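Local structure of NegoA.19184.a (Neisseria gonorrhoeae, 5UEB) at residues N38-E43 with A52-V57; L13-Y18 with E27-N32; D86-D91 with N109-N114. The protein is of unknown function, belongs to the DUF4265 family, combines two antiparallel sheets with two helices, and forms a two-chain assembly in the crystal. One frame throughout, in Å; residues are numbered along the deposited sequence.

Contact 1: N38-E43 with A52-V57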
loop_
_atom_site.group_PDB
_atom_site.type_symbol
_atom_site.label_atom_id
_atom_site.label_comp_id
_atom_site.label_asym_id
_atom_site.label_seq_id
_atom_site.Cartn_x
_atom_site.Cartn_y
_atom_site.Cartn_z
ATOM N N ASN B 38 5.683 9.646 -14.455
ATOM C CA ASN B 38 5.883 9.217 -13.079
ATOM C C ASN B 38 7.015 10.015 -12.441
ATOM O O ASN B 38 7.620 10.891 -13.067
ATOM C CB ASN B 38 6.145 7.715 -13.029
ATOM C CG ASN B 38 4.914 6.911 -13.400
ATOM O OD1 ASN B 38 3.805 7.238 -12.975
ATOM N ND2 ASN B 38 5.092 5.878 -14.220
ATOM N N PHE B 39 7.305 9.720 -11.173
ATOM C CA PHE B 39 8.177 10.555 -10.347
ATOM C C PHE B 39 9.262 9.675 -9.737
ATOM O O PHE B 39 8.955 8.693 -9.046
ATOM C CB PHE B 39 7.334 11.224 -9.256
ATOM C CG PHE B 39 8.055 12.266 -8.433
ATOM C CD1 PHE B 39 8.951 11.904 -7.432
ATOM C CD2 PHE B 39 7.763 13.614 -8.601
ATOM C CE1 PHE B 39 9.571 12.878 -6.649
ATOM C CE2 PHE B 39 8.386 14.591 -7.826
ATOM C CZ PHE B 39 9.293 14.228 -6.860
ATOM N N LEU B 40 10.524 10.012 -9.995
ATOM C CA LEU B 40 11.657 9.308 -9.401
ATOM C C LEU B 40 12.034 9.999 -8.095
ATOM O O LEU B 40 12.438 11.164 -8.108
ATOM C CB LEU B 40 12.843 9.325 -10.368
ATOM C CG LEU B 40 14.174 8.727 -9.885
ATOM C CD1 LEU B 40 14.018 7.232 -9.659
ATOM C CD2 LEU B 40 15.300 9.005 -10.895
ATOM N N ILE B 41 11.901 9.286 -6.971
ATOM C CA ILE B 41 12.225 9.846 -5.662
ATOM C C ILE B 41 13.737 9.904 -5.508
ATOM O O ILE B 41 14.427 8.897 -5.708
ATOM C CB ILE B 41 11.584 8.991 -4.552
ATOM C CG1 ILE B 41 10.056 9.115 -4.622
ATOM C CG2 ILE B 41 12.103 9.415 -3.176
ATOM C CD1 ILE B 41 9.322 8.129 -3.685
ATOM N N GLN B 42 14.266 11.088 -5.165
ATOM C CA GLN B 42 15.710 11.288 -5.088
ATOM C C GLN B 42 16.188 11.718 -3.703
ATOM O O GLN B 42 17.295 12.251 -3.563
ATOM C CB GLN B 42 16.155 12.266 -6.177
ATOM C CG GLN B 42 15.867 11.721 -7.572
ATOM C CD GLN B 42 16.396 12.620 -8.648
ATOM O OE1 GLN B 42 16.100 13.816 -8.671
ATOM N NE2 GLN B 42 17.195 12.060 -9.557
ATOM N N GLU B 43 15.379 11.495 -2.673
ATOM C CA GLU B 43 15.782 11.713 -1.297
ATOM C C GLU B 43 15.374 10.492 -0.495
ATOM O O GLU B 43 14.436 9.780 -0.867
ATOM C CB GLU B 43 15.060 12.923 -0.676
ATOM C CG GLU B 43 15.393 14.256 -1.302
ATOM C CD GLU B 43 14.846 15.401 -0.479
ATOM O OE1 GLU B 43 15.617 16.002 0.294
ATOM O OE2 GLU B 43 13.631 15.689 -0.589
ATOM N N ALA B 52 11.345 4.274 -0.606
ATOM C CA ALA B 52 12.797 4.300 -0.560
ATOM C C ALA B 52 13.346 5.184 -1.668
ATOM O O ALA B 52 12.694 5.429 -2.689
ATOM C CB ALA B 52 13.396 2.892 -0.704
ATOM N N LEU B 53 14.568 5.650 -1.433
ATOM C CA LEU B 53 15.342 6.357 -2.449
ATOM C C LEU B 53 15.299 5.598 -3.771
ATOM O O LEU B 53 15.473 4.374 -3.811
ATOM C CB LEU B 53 16.794 6.438 -1.961
ATOM C CG LEU B 53 17.833 7.076 -2.891
ATOM C CD1 LEU B 53 17.547 8.572 -3.037
ATOM C CD2 LEU B 53 19.247 6.838 -2.363
ATOM N N ASN B 54 15.056 6.339 -4.853
ATOM C CA ASN B 54 15.046 5.838 -6.222
ATOM C C ASN B 54 13.849 4.952 -6.549
ATOM O O ASN B 54 13.791 4.394 -7.646
ATOM C CB ASN B 54 16.393 5.244 -6.658
ATOM C CG ASN B 54 17.476 6.305 -6.739
ATOM O OD1 ASN B 54 17.198 7.448 -7.110
ATOM N ND2 ASN B 54 18.701 5.944 -6.394
ATOM N N ASP B 55 12.857 4.866 -5.657
ATOM C CA ASP B 55 11.562 4.320 -6.049
ATOM C C ASP B 55 10.928 5.216 -7.114
ATOM O O ASP B 55 11.135 6.437 -7.134
ATOM C CB ASP B 55 10.613 4.286 -4.843
ATOM C CG ASP B 55 10.882 3.119 -3.889
ATOM O OD1 ASP B 55 11.775 2.273 -4.143
ATOM O OD2 ASP B 55 10.172 3.054 -2.862
ATOM N N ILE B 56 10.143 4.606 -8.003
ATOM C CA ILE B 56 9.365 5.331 -9.004
ATOM C C ILE B 56 7.900 5.243 -8.605
ATOM O O ILE B 56 7.385 4.148 -8.351
ATOM C CB ILE B 56 9.589 4.769 -10.421
ATOM C CG1 ILE B 56 11.049 4.934 -10.841
ATOM C CG2 ILE B 56 8.687 5.480 -11.433
ATOM C CD1 ILE B 56 11.411 4.172 -12.120
ATOM N N VAL B 57 7.233 6.391 -8.531
ATOM C CA VAL B 57 5.872 6.458 -8.019
ATOM C C VAL B 57 4.994 7.229 -8.991
ATOM O O VAL B 57 5.467 8.082 -9.754
ATOM C CB VAL B 57 5.796 7.083 -6.606
ATOM C CG1 VAL B 57 6.636 6.280 -5.604
ATOM C CG2 VAL B 57 6.231 8.550 -6.646
HETATM O O HOH W 1 18.366 9.397 -8.481
#

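Contact 2: L13-Y18 with E27-N32. With EDO (1,2-ethanediol), chain M.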
loop_
_atom_site.group_PDB
_atom_site.type_symbol
_atom_site.label_atom_id
_atom_site.label_comp_id
_atom_site.label_asym_id
_atom_site.label_seq_id
_atom_site.Cartn_x
_atom_site.Cartn_y
_atom_site.Cartn_z
ATOM N N LEU B 13 7.238 16.244 -4.482
ATOM C CA LEU B 13 6.023 15.478 -4.259
ATOM C C LEU B 13 5.685 15.515 -2.775
ATOM O O LEU B 13 6.583 15.409 -1.937
ATOM C CB LEU B 13 6.338 14.031 -4.631
ATOM C CG LEU B 13 5.183 13.072 -4.756
ATOM C CD1 LEU B 13 4.245 13.644 -5.776
ATOM C CD2 LEU B 13 5.757 11.756 -5.198
ATOM N N THR B 14 4.397 15.654 -2.446
ATOM C CA THR B 14 3.931 15.500 -1.066
ATOM C C THR B 14 3.377 14.091 -0.862
ATOM O O THR B 14 2.539 13.631 -1.636
ATOM C CB THR B 14 2.856 16.535 -0.730
ATOM O OG1 THR B 14 3.420 17.847 -0.829
ATOM C CG2 THR B 14 2.316 16.319 0.693
ATOM N N VAL B 15 3.871 13.401 0.168
ATOM C CA VAL B 15 3.345 12.105 0.581
ATOM C C VAL B 15 2.493 12.329 1.821
ATOM O O VAL B 15 3.005 12.771 2.856
ATOM C CB VAL B 15 4.478 11.113 0.895
ATOM C CG1 VAL B 15 3.899 9.738 1.261
ATOM C CG2 VAL B 15 5.421 10.988 -0.273
ATOM N N VAL B 16 1.198 12.037 1.724
ATOM C CA VAL B 16 0.307 12.059 2.880
ATOM C C VAL B 16 0.324 10.672 3.507
ATOM O O VAL B 16 0.220 9.659 2.800
ATOM C CB VAL B 16 -1.120 12.463 2.471
ATOM C CG1 VAL B 16 -2.041 12.493 3.687
ATOM C CG2 VAL B 16 -1.119 13.824 1.797
ATOM N N TYR B 17 0.513 10.616 4.825
ATOM C CA TYR B 17 0.640 9.333 5.508
ATOM C C TYR B 17 0.121 9.490 6.931
ATOM O O TYR B 17 -0.105 10.601 7.412
ATOM C CB TYR B 17 2.103 8.833 5.495
ATOM C CG TYR B 17 3.050 9.715 6.277
ATOM C CD1 TYR B 17 3.542 10.902 5.740
ATOM C CD2 TYR B 17 3.450 9.367 7.561
ATOM C CE1 TYR B 17 4.379 11.729 6.468
ATOM C CE2 TYR B 17 4.306 10.187 8.301
ATOM C CZ TYR B 17 4.769 11.366 7.742
ATOM O OH TYR B 17 5.597 12.185 8.477
ATOM N N TYR B 18 -0.065 8.363 7.606
ATOM C CA TYR B 18 -0.364 8.368 9.031
ATOM C C TYR B 18 0.920 8.081 9.789
ATOM O O TYR B 18 1.654 7.139 9.450
ATOM C CB TYR B 18 -1.458 7.360 9.386
ATOM C CG TYR B 18 -2.822 7.789 8.910
ATOM C CD1 TYR B 18 -3.587 8.686 9.647
ATOM C CD2 TYR B 18 -3.340 7.312 7.710
ATOM C CE1 TYR B 18 -4.840 9.094 9.209
ATOM C CE2 TYR B 18 -4.588 7.707 7.267
ATOM C CZ TYR B 18 -5.332 8.598 8.016
ATOM O OH TYR B 18 -6.574 8.992 7.574
ATOM N N GLU B 27 4.929 14.540 4.184
ATOM C CA GLU B 27 6.360 14.697 3.940
ATOM C C GLU B 27 6.574 15.041 2.473
ATOM O O GLU B 27 6.036 14.364 1.594
ATOM C CB GLU B 27 7.138 13.414 4.271
ATOM C CG GLU B 27 8.617 13.548 3.931
ATOM C CD GLU B 27 9.481 12.410 4.433
ATOM O OE1 GLU B 27 10.695 12.493 4.200
ATOM O OE2 GLU B 27 8.967 11.453 5.053
ATOM N N ILE B 28 7.372 16.077 2.203
ATOM C CA ILE B 28 7.703 16.475 0.833
ATOM C C ILE B 28 9.026 15.839 0.441
ATOM O O ILE B 28 10.003 15.909 1.197
ATOM C CB ILE B 28 7.776 18.003 0.692
ATOM C CG1 ILE B 28 6.423 18.612 1.040
ATOM C CG2 ILE B 28 8.184 18.385 -0.747
ATOM C CD1 ILE B 28 6.415 20.139 1.037
ATOM N N LEU B 29 9.062 15.209 -0.737
ATOM C CA LEU B 29 10.263 14.564 -1.258
ATOM C C LEU B 29 10.665 15.186 -2.590
ATOM O O LEU B 29 9.827 15.392 -3.474
ATOM C CB LEU B 29 10.031 13.065 -1.472
ATOM C CG LEU B 29 9.765 12.247 -0.208
ATOM C CD1 LEU B 29 9.314 10.848 -0.596
ATOM C CD2 LEU B 29 11.000 12.180 0.665
ATOM N N SER B 30 11.952 15.465 -2.736
ATOM C CA SER B 30 12.484 15.967 -3.992
ATOM C C SER B 30 12.760 14.813 -4.946
ATOM O O SER B 30 13.096 13.699 -4.532
ATOM C CB SER B 30 13.785 16.732 -3.747
ATOM O OG SER B 30 13.564 17.863 -2.921
ATOM N N GLY B 31 12.624 15.087 -6.235
ATOM C CA GLY B 31 12.907 14.079 -7.235
ATOM C C GLY B 31 12.895 14.622 -8.648
ATOM O O GLY B 31 13.132 15.815 -8.874
ATOM N N ASN B 32 12.616 13.751 -9.610
ATOM C CA ASN B 32 12.681 14.109 -11.027
ATOM C C ASN B 32 11.470 13.515 -11.726
ATOM O O ASN B 32 11.165 12.333 -11.542
ATOM C CB ASN B 32 13.974 13.542 -11.651
ATOM C CG ASN B 32 14.536 14.419 -12.773
ATOM O OD1 ASN B 32 15.553 15.081 -12.586
ATOM N ND2 ASN B 32 13.902 14.390 -13.943
HETATM C C1 EDO M . 4.530 19.370 -3.382
HETATM O O1 EDO M . 3.242 18.769 -3.194
HETATM C C2 EDO M . 4.375 20.560 -4.321
HETATM O O2 EDO M . 3.948 20.087 -5.605
#

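Contact 3: D86-D91 with N109-N114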
loop_
_atom_site.group_PDB
_atom_site.type_symbol
_atom_site.label_atom_id
_atom_site.label_comp_id
_atom_site.label_asym_id
_atom_site.label_seq_id
_atom_site.Cartn_x
_atom_site.Cartn_y
_atom_site.Cartn_z
ATOM N N ASP B 86 21.254 10.426 22.509
ATOM C CA ASP B 86 22.156 11.574 22.536
ATOM C C ASP B 86 23.263 11.504 21.490
ATOM O O ASP B 86 23.798 12.540 21.085
ATOM C CB ASP B 86 22.744 11.765 23.938
ATOM C CG ASP B 86 23.491 10.538 24.434
ATOM O OD1 ASP B 86 24.580 10.250 23.897
ATOM O OD2 ASP B 86 22.992 9.867 25.365
ATOM N N HIS B 87 23.625 10.303 21.048
ATOM C CA HIS B 87 24.667 10.187 20.037
ATOM C C HIS B 87 24.496 8.872 19.295
ATOM O O HIS B 87 23.996 7.891 19.854
ATOM C CB HIS B 87 26.062 10.241 20.668
ATOM C CG HIS B 87 26.466 8.965 21.341
ATOM N ND1 HIS B 87 26.081 8.646 22.626
ATOM C CD2 HIS B 87 27.214 7.925 20.903
ATOM C CE1 HIS B 87 26.577 7.465 22.952
ATOM N NE2 HIS B 87 27.269 7.006 21.924
ATOM N N PHE B 88 24.916 8.865 18.028
ATOM C CA PHE B 88 25.006 7.629 17.263
ATOM C C PHE B 88 26.357 6.984 17.543
ATOM O O PHE B 88 27.394 7.629 17.333
ATOM C CB PHE B 88 24.841 7.907 15.772
ATOM C CG PHE B 88 23.443 8.301 15.391
ATOM C CD1 PHE B 88 22.499 7.332 15.093
ATOM C CD2 PHE B 88 23.064 9.635 15.355
ATOM C CE1 PHE B 88 21.194 7.685 14.756
ATOM C CE2 PHE B 88 21.764 9.995 15.022
ATOM C CZ PHE B 88 20.830 9.020 14.726
ATOM N N PRO B 89 26.397 5.753 18.054
ATOM C CA PRO B 89 27.688 5.128 18.381
ATOM C C PRO B 89 28.579 5.004 17.153
ATOM O O PRO B 89 28.104 4.725 16.049
ATOM C CB PRO B 89 27.290 3.747 18.911
ATOM C CG PRO B 89 25.892 3.923 19.398
ATOM C CD PRO B 89 25.255 4.928 18.481
ATOM N N LYS B 90 29.886 5.193 17.371
ATOM C CA LYS B 90 30.841 5.187 16.265
ATOM C C LYS B 90 30.825 3.858 15.515
ATOM O O LYS B 90 30.918 3.835 14.280
ATOM C CB LYS B 90 32.248 5.503 16.781
ATOM N N ASP B 91 30.705 2.740 16.239
ATOM C CA ASP B 91 30.723 1.445 15.562
ATOM C C ASP B 91 29.472 1.220 14.720
ATOM O O ASP B 91 29.530 0.524 13.696
ATOM C CB ASP B 91 30.997 0.296 16.541
ATOM C CG ASP B 91 29.904 0.109 17.582
ATOM O OD1 ASP B 91 29.078 1.018 17.782
ATOM O OD2 ASP B 91 29.893 -0.965 18.223
ATOM N N ASN B 109 19.526 13.810 16.463
ATOM C CA ASN B 109 19.233 12.526 17.092
ATOM C C ASN B 109 18.428 11.578 16.212
ATOM O O ASN B 109 17.958 10.546 16.708
ATOM C CB ASN B 109 18.514 12.734 18.428
ATOM C CG ASN B 109 19.282 13.638 19.364
ATOM O OD1 ASN B 109 18.896 14.783 19.586
ATOM N ND2 ASN B 109 20.380 13.132 19.912
ATOM N N TYR B 110 18.260 11.880 14.929
ATOM C CA TYR B 110 17.418 11.071 14.058
ATOM C C TYR B 110 18.081 10.933 12.702
ATOM O O TYR B 110 18.565 11.921 12.133
ATOM C CB TYR B 110 16.040 11.719 13.867
ATOM C CG TYR B 110 15.033 10.867 13.115
ATOM C CD1 TYR B 110 14.978 10.861 11.720
ATOM C CD2 TYR B 110 14.122 10.080 13.805
ATOM C CE1 TYR B 110 14.051 10.092 11.043
ATOM C CE2 TYR B 110 13.192 9.303 13.137
ATOM C CZ TYR B 110 13.155 9.318 11.757
ATOM O OH TYR B 110 12.224 8.541 11.107
ATOM N N LEU B 111 18.085 9.712 12.184
ATOM C CA LEU B 111 18.593 9.419 10.857
ATOM C C LEU B 111 17.610 8.514 10.144
ATOM O O LEU B 111 16.996 7.639 10.758
ATOM C CB LEU B 111 19.917 8.618 10.928
ATOM C CG LEU B 111 21.216 9.318 11.303
ATOM C CD1 LEU B 111 22.344 8.301 11.390
ATOM C CD2 LEU B 111 21.533 10.396 10.274
ATOM N N SER B 112 17.471 8.715 8.843
ATOM C CA SER B 112 16.900 7.699 7.978
ATOM C C SER B 112 18.009 7.216 7.055
ATOM O O SER B 112 18.736 8.032 6.476
ATOM C CB SER B 112 15.707 8.258 7.207
ATOM O OG SER B 112 14.859 7.232 6.756
ATOM N N VAL B 113 18.145 5.895 6.941
ATOM C CA VAL B 113 19.276 5.252 6.282
ATOM C C VAL B 113 18.771 4.439 5.105
ATOM O O VAL B 113 17.827 3.652 5.248
ATOM C CB VAL B 113 20.040 4.350 7.265
ATOM C CG1 VAL B 113 21.242 3.711 6.577
ATOM C CG2 VAL B 113 20.451 5.152 8.501
ATOM N N ASN B 114 19.414 4.614 3.953
ATOM C CA ASN B 114 19.154 3.807 2.771
ATOM C C ASN B 114 20.183 2.691 2.685
ATOM O O ASN B 114 21.391 2.957 2.718
ATOM C CB ASN B 114 19.271 4.639 1.494
ATOM C CG ASN B 114 18.942 3.832 0.269
ATOM O OD1 ASN B 114 17.771 3.604 -0.030
ATOM N ND2 ASN B 114 19.977 3.366 -0.440
#

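Contact 1: N38-E43 with A52-V57
The ring of F39 meets V57 CG2 obliquely; V57 CG2 lies 3.6 Å from F39 O and 3.9 Å from F39 CB. With CG anti to the backbone N (chi1 -172°), the F39 ring swings off its partner strand toward S11, L13 and I33. In the amide of N54, OD1 accepts from a water (2.7 Å) that in turn accepts from Q42 NE2, while Q42 OE1 is held by K10. The carboxylate of D55 is approached from above its plane by its own turn: A52 N donates to D55 OD2 at 2.8 Å, and S75 N binds OD1.

Two residues on from F39, I41 CD1 meets V57 CG1 at 3.8 Å, the two side chains crossing at about a right angle. On the sheet face away from F39 and V57, L40 CD1 packs on I56 CG1 and reaches N54 O at 3.5 Å. F39 and V57 exchange two backbone hydrogen bonds; I41 N continues the ladder to D55 O, almost straight at 173°, and I41 O accepts from N54 N. L53 CD1 covers the Q42-E43 peptide. This is antiparallel strand pairing that runs into a type II turn, A52 to D55, with N54 in left-handed backbone geometry, inside a five-stranded up-and-down meander.

Contact 2: L13-Y18 with E27-N32
Y17 turns the edge of its ring to E27: CE1 lies 3.7 Å from E27 N and 3.9 Å from E27 CB, and both E27 N and V15 O sit in the ring plane. The position of CG between the backbone N and carbonyl carbon of Y17 (chi1 65°) directs the ring across to the partner strand. The E27 chain is fully extended and leaves at an oblique angle to the ring, with its carboxylate turned 63° from the ring plane; this carries the oxygens away from the ring to the loop, where OE1 accepts from L46 N and OE2 from F47 N and A48 N.

On the same face, V15 CG2 touches L29 CD1 at 3.9 Å, and L13 stands beside L29 and packs onto V57, I59 and F68 of the sheet. On the other face T14 and I28 lie side by side, OG1 of T14 against CG1 of I28 at 3.6 Å. OG1 also faces a bound 1,2-ethanediol, probably from the crystallisation liquor, which bonds to L66 O. Between the strands, four backbone hydrogen bonds join L13 to L29 and V15 to E27; the straightest, V15 N to E27 O, is 2.8 Å long at 176°. I28 CA adds a CA-H...O contact to L13 O.

The hairpin thus has one largely apolar face interrupted by a buried glutamate. Three backbone N-H groups, with R104 a distant and weak ionic partner, probably stabilise a negative charge there, tying the strand pair to the loop at 46-48.

Contact 3: D86-D91 with N109-N114
F88 and L111 each place CG anti to the carbonyl carbon and beside the backbone N (chi1 -71° and -76°); with each CB directed toward the other segment, these torsions lay L111 CD1 over one face of the F88 ring, 3.7 Å from its centroid and 14° off the normal, a CH-pi contact. L111 CG comes close at the far end of the ring, 3.5 Å from F88 CZ. At the ring edge, near its plane, is Y110 N, 3.9 Å from CZ. Further out N109 bends over the start of the loop, and its ND2 lies 3.5 Å from D86 CA, a packing contact.

The loop is tied within itself: H87 ND1 donates to D86 OD1, a short bond of 2.5 Å with the oxygen in the imidazole plane. P89 occupies the N-cap position of helix 90-98. F88 also touches I82 and L93, and L111 reaches I103, so the pair bridges strand 110-115 and the helix.

Between these segments the attraction is therefore apolar and dispersive, centred on one ring face; the D86-H87 bond stays within the exposed loop, and charge would probably strengthen it if the imidazole is protonated.

Contacts 2, 1 and 3 follow one another along the chain. Contacts 1 and 2 have centres about 10 Å apart and belong to the same five-stranded sheet, where strands 24-33 and 39-41 are neighbours; E43 OE2 to S30 N (2.7 Å) and L40 N to N32 O (2.9 Å) probably bond them directly. Contact 3 lies about 23 Å, centre to centre, from either of these, beyond the chain's centre, where the four-stranded sheet meets helix 90-98. It does not touch contact 2, but L53 CB packs on N114 OD1 at 3.6 Å, linking the turn of contact 1 to the second sheet. The protein is thus built from two sheet units set side by side.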